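Local coordinates for electron transfer flavoprotein, alpha subunit (Thermotoga maritima, PDB 7KOE) that binds FAD and probably, as the alpha subunit of an electron transfer flavoprotein, relays electrons together with its partner subunits, at residues 54-62 against 168-176; 2-13 against 36-46. One frame throughout, in Å; residues are numbered along the deposited sequence.

Interaction 1 (54-62 against 168-176)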
loop_
_atom_site.group_PDB
_atom_site.type_symbol
_atom_site.label_atom_id
_atom_site.label_comp_id
_atom_site.label_asym_id
_atom_site.label_seq_id
_atom_site.Cartn_x
_atom_site.Cartn_y
_atom_site.Cartn_z
ATOM N N ALA B 54 56.787 -18.168 -26.978
ATOM C CA ALA B 54 55.956 -19.368 -26.939
ATOM C C ALA B 54 56.345 -20.281 -25.784
ATOM O O ALA B 54 55.490 -20.981 -25.235
ATOM C CB ALA B 54 56.051 -20.117 -28.265
ATOM N N LYS B 55 57.621 -20.282 -25.401
ATOM C CA LYS B 55 58.032 -20.937 -24.169
ATOM C C LYS B 55 57.708 -20.102 -22.941
ATOM O O LYS B 55 57.548 -20.661 -21.850
ATOM C CB LYS B 55 59.531 -21.235 -24.201
ATOM C CG LYS B 55 59.931 -22.319 -25.184
ATOM C CD LYS B 55 61.246 -22.964 -24.780
ATOM C CE LYS B 55 62.359 -21.936 -24.662
ATOM N NZ LYS B 55 62.824 -21.476 -25.997
ATOM N N GLU B 56 57.613 -18.779 -23.096
ATOM C CA GLU B 56 57.251 -17.918 -21.976
ATOM C C GLU B 56 55.792 -18.105 -21.583
ATOM O O GLU B 56 55.445 -17.953 -20.407
ATOM C CB GLU B 56 57.544 -16.457 -22.334
ATOM C CG GLU B 56 57.265 -15.431 -21.244
ATOM C CD GLU B 56 58.177 -15.572 -20.043
ATOM O OE1 GLU B 56 59.317 -16.054 -20.202
ATOM O OE2 GLU B 56 57.750 -15.199 -18.930
ATOM N N ALA B 57 54.935 -18.463 -22.542
ATOM C CA ALA B 57 53.530 -18.708 -22.236
ATOM C C ALA B 57 53.357 -19.951 -21.374
ATOM O O ALA B 57 52.508 -19.974 -20.474
ATOM C CB ALA B 57 52.730 -18.841 -23.529
ATOM N N ILE B 58 54.167 -20.983 -21.622
ATOM C CA ILE B 58 54.073 -22.216 -20.850
ATOM C C ILE B 58 54.586 -22.005 -19.432
ATOM O O ILE B 58 54.094 -22.632 -18.487
ATOM C CB ILE B 58 54.830 -23.341 -21.574
ATOM C CG1 ILE B 58 54.508 -23.301 -23.065
ATOM C CG2 ILE B 58 54.449 -24.694 -21.011
ATOM C CD1 ILE B 58 55.163 -24.391 -23.866
ATOM N N GLN B 59 55.562 -21.116 -19.252
ATOM C CA GLN B 59 55.986 -20.755 -17.906
ATOM C C GLN B 59 54.937 -19.930 -17.176
ATOM O O GLN B 59 54.898 -19.955 -15.942
ATOM C CB GLN B 59 57.306 -19.991 -17.957
ATOM C CG GLN B 59 58.447 -20.782 -18.558
ATOM C CD GLN B 59 59.715 -19.968 -18.673
ATOM O OE1 GLN B 59 59.959 -19.064 -17.874
ATOM N NE2 GLN B 59 60.529 -20.281 -19.673
ATOM N N ARG B 60 54.084 -19.207 -17.905
ATOM C CA ARG B 60 53.022 -18.436 -17.272
ATOM C C ARG B 60 51.781 -19.270 -16.991
ATOM O O ARG B 60 50.916 -18.828 -16.229
ATOM C CB ARG B 60 52.647 -17.234 -18.138
ATOM C CG ARG B 60 53.744 -16.200 -18.269
ATOM C CD ARG B 60 53.914 -15.406 -16.997
ATOM N NE ARG B 60 54.877 -14.324 -17.167
ATOM C CZ ARG B 60 55.076 -13.356 -16.279
ATOM N NH1 ARG B 60 54.380 -13.336 -15.152
ATOM N NH2 ARG B 60 55.972 -12.411 -16.517
ATOM N N GLY B 61 51.666 -20.453 -17.584
ATOM C CA GLY B 61 50.569 -21.330 -17.236
ATOM C C GLY B 61 49.834 -21.935 -18.413
ATOM O O GLY B 61 48.824 -22.614 -18.221
ATOM N N ALA B 62 50.311 -21.698 -19.630
ATOM C CA ALA B 62 49.700 -22.319 -20.796
ATOM C C ALA B 62 50.011 -23.807 -20.794
ATOM O O ALA B 62 51.177 -24.200 -20.674
ATOM C CB ALA B 62 50.203 -21.667 -22.079
ATOM N N MET B 168 42.471 -9.139 -14.619
ATOM C CA MET B 168 42.947 -10.439 -14.179
ATOM C C MET B 168 44.333 -10.297 -13.557
ATOM O O MET B 168 44.944 -9.229 -13.586
ATOM C CB MET B 168 42.956 -11.420 -15.346
ATOM C CG MET B 168 41.609 -11.534 -16.031
ATOM S SD MET B 168 40.258 -11.536 -14.836
ATOM C CE MET B 168 38.850 -11.806 -15.904
ATOM N N LYS B 169 44.814 -11.379 -12.954
ATOM C CA LYS B 169 46.086 -11.361 -12.248
ATOM C C LYS B 169 47.037 -12.380 -12.860
ATOM O O LYS B 169 46.626 -13.462 -13.288
ATOM C CB LYS B 169 45.912 -11.629 -10.739
ATOM C CG LYS B 169 45.624 -10.377 -9.899
ATOM C CD LYS B 169 44.200 -9.861 -10.065
ATOM C CE LYS B 169 43.945 -8.630 -9.217
ATOM N NZ LYS B 169 42.616 -8.026 -9.514
ATOM N N GLU B 170 48.313 -12.013 -12.900
ATOM C CA GLU B 170 49.336 -12.830 -13.533
ATOM C C GLU B 170 49.746 -14.000 -12.649
ATOM O O GLU B 170 49.713 -13.925 -11.417
ATOM C CB GLU B 170 50.574 -11.992 -13.847
ATOM C CG GLU B 170 50.655 -11.467 -15.262
ATOM C CD GLU B 170 51.803 -10.494 -15.441
ATOM O OE1 GLU B 170 52.440 -10.143 -14.427
ATOM O OE2 GLU B 170 52.070 -10.082 -16.589
ATOM N N LEU B 171 50.138 -15.088 -13.295
ATOM C CA LEU B 171 50.890 -16.147 -12.644
ATOM C C LEU B 171 52.383 -15.904 -12.831
ATOM O O LEU B 171 52.803 -15.379 -13.868
ATOM C CB LEU B 171 50.516 -17.506 -13.225
ATOM C CG LEU B 171 49.166 -18.091 -12.816
ATOM C CD1 LEU B 171 48.879 -19.363 -13.594
ATOM C CD2 LEU B 171 49.139 -18.357 -11.322
ATOM N N PRO B 172 53.212 -16.245 -11.843
ATOM C CA PRO B 172 54.649 -16.034 -11.996
ATOM C C PRO B 172 55.238 -17.027 -12.982
ATOM O O PRO B 172 54.741 -18.159 -13.114
ATOM C CB PRO B 172 55.196 -16.260 -10.575
ATOM C CG PRO B 172 54.006 -16.142 -9.675
ATOM C CD PRO B 172 52.866 -16.670 -10.477
ATOM N N PRO B 173 56.289 -16.639 -13.717
ATOM C CA PRO B 173 56.887 -17.560 -14.696
ATOM C C PRO B 173 57.638 -18.710 -14.040
ATOM O O PRO B 173 58.677 -18.511 -13.403
ATOM C CB PRO B 173 57.828 -16.658 -15.504
ATOM C CG PRO B 173 58.115 -15.502 -14.616
ATOM C CD PRO B 173 56.898 -15.299 -13.768
ATOM N N ASP B 174 57.112 -19.921 -14.197
ATOM C CA ASP B 174 57.691 -21.109 -13.583
ATOM C C ASP B 174 58.317 -21.988 -14.655
ATOM O O ASP B 174 57.592 -22.522 -15.508
ATOM C CB ASP B 174 56.622 -21.886 -12.814
ATOM C CG ASP B 174 57.208 -22.776 -11.737
ATOM O OD1 ASP B 174 58.449 -22.820 -11.606
ATOM O OD2 ASP B 174 56.424 -23.428 -11.017
ATOM N N PRO B 175 59.637 -22.184 -14.656
ATOM C CA PRO B 175 60.272 -23.049 -15.658
ATOM C C PRO B 175 60.120 -24.540 -15.401
ATOM O O PRO B 175 60.700 -25.336 -16.146
ATOM C CB PRO B 175 61.756 -22.642 -15.572
ATOM C CG PRO B 175 61.793 -21.394 -14.735
ATOM C CD PRO B 175 60.634 -21.505 -13.816
ATOM N N GLU B 176 59.371 -24.934 -14.369
ATOM C CA GLU B 176 59.188 -26.349 -14.068
ATOM C C GLU B 176 58.289 -27.025 -15.095
ATOM O O GLU B 176 58.595 -28.125 -15.568
ATOM C CB GLU B 176 58.613 -26.504 -12.659
ATOM C CG GLU B 176 58.161 -27.910 -12.297
ATOM C CD GLU B 176 57.071 -27.912 -11.242
ATOM O OE1 GLU B 176 55.943 -27.474 -11.553
ATOM O OE2 GLU B 176 57.340 -28.348 -10.104
#
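R60 reaches from the last turn of helix 51-60 across to the extended chain at 170-173, and the close part of the contact gathers round its guanidinium. A turn at chi2 (-73°) swings the group to L171, where NH1 gives a hydrogen bond to O at 2.9 Å, near the guanidinium plane. P173 CD rests over one face, 3.5 Å from NH1, and E170 lies over the opposite one; its OE1 is 3.8 Å from NH1, a long ion pair that no N-H points at. E56 adds a weak bond from R60 NE to OE2. Within this alpha/beta flavoprotein domain, the loop between strands 160-163 and 181-185 passes along the C-terminal end of the helix, where G61, with positive phi, leads the chain out beside L171. A backbone-to-backbone bond fastens the loop as well: D174 N bonds to Q59 O at 2.8 Å, almost straight at 170°. A leucine in place of R60 would probably leave L171 O without its donor and E56 and E170 without a shared positive partner. Q59 CG still packs on D174 O at 3.6 Å; past it the fit slackens toward solvent, P175 CA standing 4.1 Å from Q59 CG and the D174 carboxylate leading away from the helix.

Interaction 2 (2-13 against 36-46)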
loop_
_atom_site.group_PDB
_atom_site.type_symbol
_atom_site.label_atom_id
_atom_site.label_comp_id
_atom_site.label_asym_id
_atom_site.label_seq_id
_atom_site.Cartn_x
_atom_site.Cartn_y
_atom_site.Cartn_z
ATOM N N SER B 2 37.595 -35.134 -23.465
ATOM C CA SER B 2 38.282 -34.189 -22.598
ATOM C C SER B 2 39.043 -33.124 -23.368
ATOM O O SER B 2 39.047 -31.963 -22.956
ATOM C CB SER B 2 39.262 -34.930 -21.679
ATOM O OG SER B 2 40.024 -34.008 -20.919
ATOM N N GLU B 3 39.671 -33.484 -24.478
ATOM C CA GLU B 3 40.385 -32.526 -25.307
ATOM C C GLU B 3 39.471 -31.775 -26.267
ATOM O O GLU B 3 39.973 -31.055 -27.136
ATOM C CB GLU B 3 41.512 -33.238 -26.073
ATOM C CG GLU B 3 41.057 -34.382 -26.963
ATOM C CD GLU B 3 40.810 -33.953 -28.393
ATOM O OE1 GLU B 3 41.381 -32.923 -28.809
ATOM O OE2 GLU B 3 40.042 -34.639 -29.096
ATOM N N LYS B 4 38.150 -31.939 -26.147
ATOM C CA LYS B 4 37.219 -31.056 -26.841
ATOM C C LYS B 4 36.819 -29.869 -25.972
ATOM O O LYS B 4 36.353 -28.852 -26.499
ATOM C CB LYS B 4 35.982 -31.839 -27.290
ATOM C CG LYS B 4 36.227 -32.778 -28.468
ATOM C CD LYS B 4 36.504 -32.010 -29.751
ATOM C CE LYS B 4 36.230 -32.868 -30.976
ATOM N NZ LYS B 4 37.332 -32.773 -31.970
ATOM N N LYS B 5 36.979 -29.982 -24.650
ATOM C CA LYS B 5 36.917 -28.826 -23.752
ATOM C C LYS B 5 38.327 -28.251 -23.612
ATOM O O LYS B 5 39.092 -28.564 -22.698
ATOM C CB LYS B 5 36.319 -29.208 -22.405
ATOM C CG LYS B 5 34.833 -29.505 -22.467
ATOM C CD LYS B 5 34.273 -29.818 -21.093
ATOM C CE LYS B 5 32.801 -30.188 -21.180
ATOM N NZ LYS B 5 31.964 -29.027 -21.587
ATOM N N ILE B 6 38.655 -27.391 -24.564
ATOM C CA ILE B 6 40.018 -26.963 -24.833
ATOM C C ILE B 6 39.992 -25.439 -24.933
ATOM O O ILE B 6 39.629 -24.866 -25.958
ATOM C CB ILE B 6 40.545 -27.660 -26.095
ATOM C CG1 ILE B 6 41.888 -27.123 -26.581
ATOM C CG2 ILE B 6 39.476 -27.806 -27.200
ATOM C CD1 ILE B 6 42.397 -27.957 -27.717
ATOM N N ILE B 7 40.357 -24.752 -23.855
ATOM C CA ILE B 7 40.094 -23.317 -23.813
ATOM C C ILE B 7 41.287 -22.567 -24.401
ATOM O O ILE B 7 42.447 -22.906 -24.147
ATOM C CB ILE B 7 39.738 -22.854 -22.392
ATOM C CG1 ILE B 7 40.864 -23.083 -21.388
ATOM C CG2 ILE B 7 38.525 -23.629 -21.906
ATOM C CD1 ILE B 7 40.505 -22.651 -19.984
ATOM N N PHE B 8 41.002 -21.584 -25.251
ATOM C CA PHE B 8 42.030 -20.865 -25.989
ATOM C C PHE B 8 42.318 -19.523 -25.335
ATOM O O PHE B 8 41.447 -18.918 -24.708
ATOM C CB PHE B 8 41.605 -20.621 -27.438
ATOM C CG PHE B 8 41.845 -21.780 -28.363
ATOM C CD1 PHE B 8 42.245 -23.015 -27.885
ATOM C CD2 PHE B 8 41.667 -21.622 -29.726
ATOM C CE1 PHE B 8 42.456 -24.069 -28.750
ATOM C CE2 PHE B 8 41.881 -22.668 -30.596
ATOM C CZ PHE B 8 42.275 -23.892 -30.108
ATOM N N VAL B 9 43.555 -19.062 -25.491
ATOM C CA VAL B 9 43.967 -17.718 -25.104
ATOM C C VAL B 9 44.870 -17.195 -26.210
ATOM O O VAL B 9 45.876 -17.828 -26.539
ATOM C CB VAL B 9 44.710 -17.689 -23.751
ATOM C CG1 VAL B 9 45.431 -16.369 -23.566
ATOM C CG2 VAL B 9 43.763 -17.920 -22.591
ATOM N N LEU B 10 44.511 -16.059 -26.796
ATOM C CA LEU B 10 45.330 -15.460 -27.838
ATOM C C LEU B 10 46.440 -14.634 -27.203
ATOM O O LEU B 10 46.223 -13.943 -26.205
ATOM C CB LEU B 10 44.482 -14.584 -28.760
ATOM C CG LEU B 10 44.965 -14.327 -30.190
ATOM C CD1 LEU B 10 43.761 -14.114 -31.066
ATOM C CD2 LEU B 10 45.889 -13.127 -30.301
ATOM N N ILE B 11 47.630 -14.711 -27.789
ATOM C CA ILE B 11 48.793 -13.970 -27.319
ATOM C C ILE B 11 49.009 -12.791 -28.257
ATOM O O ILE B 11 49.294 -12.975 -29.446
ATOM C CB ILE B 11 50.051 -14.850 -27.230
ATOM C CG1 ILE B 11 49.924 -15.887 -26.110
ATOM C CG2 ILE B 11 51.285 -13.997 -26.983
ATOM C CD1 ILE B 11 49.427 -17.247 -26.545
ATOM N N GLU B 12 48.860 -11.584 -27.722
ATOM C CA GLU B 12 49.078 -10.357 -28.478
ATOM C C GLU B 12 50.549 -9.987 -28.369
ATOM O O GLU B 12 51.009 -9.576 -27.301
ATOM C CB GLU B 12 48.196 -9.231 -27.941
ATOM C CG GLU B 12 46.697 -9.441 -28.098
ATOM C CD GLU B 12 46.218 -9.293 -29.530
ATOM O OE1 GLU B 12 45.110 -9.778 -29.834
ATOM O OE2 GLU B 12 46.929 -8.665 -30.344
ATOM N N HIS B 13 51.290 -10.126 -29.463
ATOM C CA HIS B 13 52.704 -9.786 -29.484
ATOM C C HIS B 13 52.934 -8.565 -30.361
ATOM O O HIS B 13 52.288 -8.403 -31.401
ATOM C CB HIS B 13 53.549 -10.960 -29.979
ATOM C CG HIS B 13 53.228 -11.390 -31.373
ATOM N ND1 HIS B 13 53.831 -10.834 -32.480
ATOM C CD2 HIS B 13 52.366 -12.321 -31.842
ATOM C CE1 HIS B 13 53.352 -11.402 -33.572
ATOM N NE2 HIS B 13 52.463 -12.309 -33.211
ATOM N N LEU B 36 36.461 -25.819 -14.666
ATOM C CA LEU B 36 35.932 -26.534 -15.816
ATOM C C LEU B 36 36.390 -27.982 -15.723
ATOM O O LEU B 36 37.558 -28.243 -15.419
ATOM C CB LEU B 36 36.423 -25.913 -17.126
ATOM C CG LEU B 36 35.573 -26.119 -18.376
ATOM C CD1 LEU B 36 34.213 -25.517 -18.149
ATOM C CD2 LEU B 36 36.235 -25.493 -19.588
ATOM N N GLU B 37 35.480 -28.916 -15.985
ATOM C CA GLU B 37 35.809 -30.332 -15.880
ATOM C C GLU B 37 36.548 -30.779 -17.136
ATOM O O GLU B 37 36.052 -30.577 -18.254
ATOM C CB GLU B 37 34.560 -31.180 -15.676
ATOM C CG GLU B 37 34.875 -32.667 -15.539
ATOM C CD GLU B 37 33.655 -33.512 -15.255
ATOM O OE1 GLU B 37 33.123 -33.442 -14.127
ATOM O OE2 GLU B 37 33.228 -34.255 -16.162
ATOM N N ASN B 38 37.745 -31.346 -16.939
ATOM C CA ASN B 38 38.543 -32.017 -17.973
ATOM C C ASN B 38 38.955 -31.044 -19.081
ATOM O O ASN B 38 38.605 -31.205 -20.247
ATOM C CB ASN B 38 37.786 -33.223 -18.548
ATOM C CG ASN B 38 38.024 -34.494 -17.760
ATOM O OD1 ASN B 38 38.311 -34.455 -16.564
ATOM N ND2 ASN B 38 37.888 -35.635 -18.427
ATOM N N SER B 39 39.701 -30.017 -18.689
ATOM C CA SER B 39 40.044 -28.932 -19.596
ATOM C C SER B 39 41.532 -28.615 -19.516
ATOM O O SER B 39 42.229 -29.003 -18.576
ATOM C CB SER B 39 39.222 -27.678 -19.292
ATOM O OG SER B 39 39.331 -27.345 -17.926
ATOM N N GLU B 40 42.010 -27.888 -20.527
ATOM C CA GLU B 40 43.410 -27.505 -20.646
ATOM C C GLU B 40 43.506 -26.130 -21.294
ATOM O O GLU B 40 42.712 -25.787 -22.173
ATOM C CB GLU B 40 44.194 -28.533 -21.466
ATOM C CG GLU B 40 43.450 -29.009 -22.704
ATOM C CD GLU B 40 44.333 -29.774 -23.664
ATOM O OE1 GLU B 40 43.930 -30.865 -24.115
ATOM O OE2 GLU B 40 45.433 -29.279 -23.972
ATOM N N VAL B 41 44.496 -25.351 -20.866
ATOM C CA VAL B 41 44.656 -23.969 -21.312
ATOM C C VAL B 41 45.646 -23.961 -22.471
ATOM O O VAL B 41 46.854 -24.099 -22.277
ATOM C CB VAL B 41 45.127 -23.063 -20.175
ATOM C CG1 VAL B 41 45.371 -21.646 -20.680
ATOM C CG2 VAL B 41 44.125 -23.076 -19.049
ATOM N N TRP B 42 45.139 -23.775 -23.683
ATOM C CA TRP B 42 46.010 -23.616 -24.835
ATOM C C TRP B 42 46.498 -22.175 -24.933
ATOM O O TRP B 42 46.158 -21.312 -24.122
ATOM C CB TRP B 42 45.283 -24.019 -26.114
ATOM C CG TRP B 42 45.457 -25.444 -26.475
ATOM C CD1 TRP B 42 45.488 -26.503 -25.624
ATOM C CD2 TRP B 42 45.621 -25.980 -27.791
ATOM N NE1 TRP B 42 45.659 -27.668 -26.326
ATOM C CE2 TRP B 42 45.762 -27.372 -27.659
ATOM C CE3 TRP B 42 45.678 -25.416 -29.067
ATOM C CZ2 TRP B 42 45.925 -28.212 -28.754
ATOM C CZ3 TRP B 42 45.849 -26.251 -30.153
ATOM C CH2 TRP B 42 45.971 -27.633 -29.989
ATOM N N GLY B 43 47.328 -21.919 -25.936
ATOM C CA GLY B 43 47.704 -20.568 -26.290
ATOM C C GLY B 43 47.923 -20.456 -27.782
ATOM O O GLY B 43 48.742 -21.186 -28.343
ATOM N N VAL B 44 47.205 -19.558 -28.443
ATOM C CA VAL B 44 47.324 -19.375 -29.884
ATOM C C VAL B 44 48.252 -18.202 -30.139
ATOM O O VAL B 44 48.061 -17.116 -29.582
ATOM C CB VAL B 44 45.953 -19.149 -30.539
ATOM C CG1 VAL B 44 46.059 -19.320 -32.040
ATOM C CG2 VAL B 44 44.942 -20.114 -29.969
ATOM N N LEU B 45 49.258 -18.418 -30.976
ATOM C CA LEU B 45 50.267 -17.403 -31.219
ATOM C C LEU B 45 50.600 -17.433 -32.701
ATOM O O LEU B 45 50.801 -18.509 -33.269
ATOM C CB LEU B 45 51.506 -17.658 -30.355
ATOM C CG LEU B 45 52.489 -16.523 -30.077
ATOM C CD1 LEU B 45 53.148 -16.770 -28.735
ATOM C CD2 LEU B 45 53.541 -16.402 -31.148
ATOM N N LEU B 46 50.650 -16.259 -33.320
ATOM C CA LEU B 46 50.778 -16.138 -34.765
ATOM C C LEU B 46 52.023 -15.331 -35.095
ATOM O O LEU B 46 52.230 -14.249 -34.540
ATOM C CB LEU B 46 49.540 -15.476 -35.375
ATOM C CG LEU B 46 48.231 -16.271 -35.440
ATOM C CD1 LEU B 46 47.407 -16.112 -34.177
ATOM C CD2 LEU B 46 47.417 -15.836 -36.636
#
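I6 lays the end of its side chain over the indole of W42. Its CB makes no close approach to the other strand, but with CG1 opposite the backbone N (chi1 171°) the chain heads for the ring: CG1 comes to 3.8 Å from W42 CD1, and I6 CD1 settles over the five-membered ring, 3.6 Å from its centroid, as a CH-pi contact. F8 lies on the same side of the indole, its ring nearly parallel to the six-membered ring (14°) but slid so far that they barely overlap; the touch is CE1 on W42 CE3. V44 CG2 then sits over a face of the phenyl ring. W42 NE1 bonds to E40 OE2 at 2.9 Å, in the indole plane but from above that of the carboxylate. Strands 6-9 and 40-46 are neighbours in the parallel sheet, joined by helix 21-33 in a beta-alpha-beta crossover. Their ladder runs I7 N to E40 O, W42 N to I7 O, V44 N to V9 O and I11 N to V44 O. The other face of the sheet carries I7 CD1 against V41 CG2 at 3.8 Å, and A29 of the crossover helix touches both residues.

In the fold
Interaction 2 is core and interaction 1 surface, though the two lie about 14 Å apart between centres in the same domain. Strand 40-46 is followed, after a short connection, by helix 51-60, so the chain that lines up beside strand 6-9 soon afterwards supplies the helix end met by 168-176. They also touch: A62 CB packs on V41 O, and A54 CA on L45 CD1. Their chemistry follows their depth. Between 2-13 and 36-46, repeated backbone bonds and apolar or aromatic side chains dominate; between 54-62 and 168-176, a few bonds and a charge cluster do the work, and E170 also makes a weak, long ion pair with R281 of the neighbouring Electron transfer flavoprotein chain.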